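Local coordinates for protein 2-dehydro-3-deoxyphosphogluconate aldolase (Vibrio fischeri, PDB 3NZR) that belongs to the KDGP aldolase family and probably adopts the TIM-barrel fold, here with a bound magnesium ion, at residues G194-L197 / E198-E201. Sequence-based numbering, arbitrary orientation.
Sequences GIDL and ENYE. With MG (magnesium ion), chain F.
Asp-196 and Asn-199 face each other across a tight turn. CB of Asp-196 lies 3.9 Å from OE1 of Glu-198. The next atom, CG of Asp-196, comes within 3.3 Å of the same Glu-198 OE1; it sits between the aspartate's own backbone N and carbonyl carbon (chi1 64°), which brings the carboxylate over the amides of the following residues. OD1 of Asp-196 accepts two N-H groups: the N of Asn-199, at 3.1 Å, arrives nearly along the C-O axis, while the N of Glu-198 comes from above the carboxylate plane. Asn-199 answers in kind, its OD1 taking the N of Asp-196 at 2.7 Å in an almost straight bond (172°). This reciprocal pairing works as a capping box does, at the entry to helix 200-209 from strand 188-191 of the barrel-type parallel sheet. At the other end of the amide, Asn-199 ND2 meets Gly-194 O at 3.0 Å, each lying close to the plane of the other's group, which fixes the rotation of the amide. At the aspartate's tip, OD2 of Asp-196 binds the magnesium ion at 2.1 Å, and five waters complete the shell. One of them also donates to OD1; another reaches Glu-198 OE1, 3.2 Å from Asp-196 OD1 with the carboxylate planes about 75° apart, a closeness of like charges that the metal and its waters probably ease. Deeper in, Ile-195 CG2 touches the edge of the Tyr-200 ring, whose OH is hydrogen-bonded to Thr-243 OG1 of helix 233-247.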
loop_
_atom_site.group_PDB
_atom_site.type_symbol
_atom_site.label_atom_id
_atom_site.label_comp_id
_atom_site.label_asym_id
_atom_site.label_seq_id
_atom_site.Cartn_x
_atom_site.Cartn_y
_atom_site.Cartn_z
ATOM N N GLY A 194 -18.206 -6.962 -17.781
ATOM C CA GLY A 194 -19.385 -6.804 -18.660
ATOM C C GLY A 194 -19.112 -6.172 -19.997
ATOM O O GLY A 194 -20.026 -5.673 -20.672
ATOM N N ILE A 195 -17.859 -6.150 -20.422
ATOM C CA ILE A 195 -17.554 -5.568 -21.699
ATOM C C ILE A 195 -17.743 -6.660 -22.730
ATOM O O ILE A 195 -17.276 -7.813 -22.558
ATOM C CB ILE A 195 -16.135 -5.041 -21.789
ATOM C CG1 ILE A 195 -15.872 -3.926 -20.764
ATOM C CG2 ILE A 195 -15.764 -4.637 -23.226
ATOM C CD1 ILE A 195 -14.430 -3.398 -20.951
ATOM N N ASP A 196 -18.500 -6.314 -23.786
ATOM C CA ASP A 196 -18.689 -7.261 -24.890
ATOM C C ASP A 196 -18.548 -6.542 -26.219
ATOM O O ASP A 196 -18.351 -5.363 -26.221
ATOM C CB ASP A 196 -19.980 -8.089 -24.726
ATOM C CG ASP A 196 -21.306 -7.259 -24.783
ATOM O OD1 ASP A 196 -21.355 -6.135 -25.331
ATOM O OD2 ASP A 196 -22.318 -7.786 -24.243
ATOM N N LEU A 197 -18.612 -7.241 -27.360
ATOM C CA LEU A 197 -18.439 -6.598 -28.661
ATOM C C LEU A 197 -19.476 -5.553 -28.983
ATOM O O LEU A 197 -19.266 -4.726 -29.866
ATOM C CB LEU A 197 -18.447 -7.624 -29.817
ATOM C CG LEU A 197 -17.409 -8.732 -29.818
ATOM C CD1 LEU A 197 -17.435 -9.489 -31.160
ATOM C CD2 LEU A 197 -16.022 -8.135 -29.585
ATOM N N GLU A 198 -20.604 -5.576 -28.308
ATOM C CA GLU A 198 -21.681 -4.647 -28.661
ATOM C C GLU A 198 -21.581 -3.361 -27.881
ATOM O O GLU A 198 -22.056 -2.355 -28.344
ATOM C CB GLU A 198 -23.066 -5.280 -28.403
ATOM C CG GLU A 198 -23.389 -6.380 -29.377
ATOM C CD GLU A 198 -22.668 -7.660 -29.049
ATOM O OE1 GLU A 198 -22.310 -7.931 -27.852
ATOM O OE2 GLU A 198 -22.461 -8.397 -30.017
ATOM N N ASN A 199 -20.973 -3.400 -26.689
ATOM C CA ASN A 199 -20.786 -2.160 -25.913
ATOM C C ASN A 199 -19.338 -1.626 -25.848
ATOM O O ASN A 199 -19.102 -0.630 -25.214
ATOM C CB ASN A 199 -21.338 -2.305 -24.486
ATOM C CG ASN A 199 -20.624 -3.381 -23.676
ATOM O OD1 ASN A 199 -19.462 -3.761 -23.950
ATOM N ND2 ASN A 199 -21.329 -3.890 -22.670
ATOM N N TYR A 200 -18.396 -2.311 -26.471
ATOM C CA TYR A 200 -16.965 -1.968 -26.411
ATOM C C TYR A 200 -16.782 -0.550 -26.926
ATOM O O TYR A 200 -16.126 0.275 -26.325
ATOM C CB TYR A 200 -16.124 -2.911 -27.305
ATOM C CG TYR A 200 -14.679 -2.579 -27.339
ATOM C CD1 TYR A 200 -13.849 -2.798 -26.190
ATOM C CD2 TYR A 200 -14.096 -2.067 -28.475
ATOM C CE1 TYR A 200 -12.502 -2.520 -26.240
ATOM C CE2 TYR A 200 -12.754 -1.748 -28.522
ATOM C CZ TYR A 200 -11.941 -1.968 -27.400
ATOM O OH TYR A 200 -10.592 -1.667 -27.475
ATOM N N GLU A 201 -17.339 -0.274 -28.069
ATOM C CA GLU A 201 -17.129 1.053 -28.655
ATOM C C GLU A 201 -17.628 2.184 -27.755
ATOM O O GLU A 201 -16.912 3.137 -27.533
ATOM C CB GLU A 201 -17.703 1.131 -30.065
ATOM C CG GLU A 201 -16.840 0.352 -31.076
ATOM C CD GLU A 201 -17.596 -0.108 -32.362
ATOM O OE1 GLU A 201 -17.034 0.088 -33.448
ATOM O OE2 GLU A 201 -18.707 -0.696 -32.283
HETATM MG MG MG F . -24.365 -7.215 -24.128
HETATM O O HOH W 1 -23.753 -5.322 -24.582
HETATM O O HOH W 2 -19.277 -1.945 -29.671
HETATM O O HOH W 3 -20.200 -9.959 -27.284
HETATM O O HOH W 4 -24.571 -7.925 -26.270
HETATM O O HOH W 5 -25.068 -9.045 -23.757
HETATM O O HOH W 6 -26.447 -6.679 -24.281
HETATM O O HOH W 7 -24.271 -6.860 -22.268
#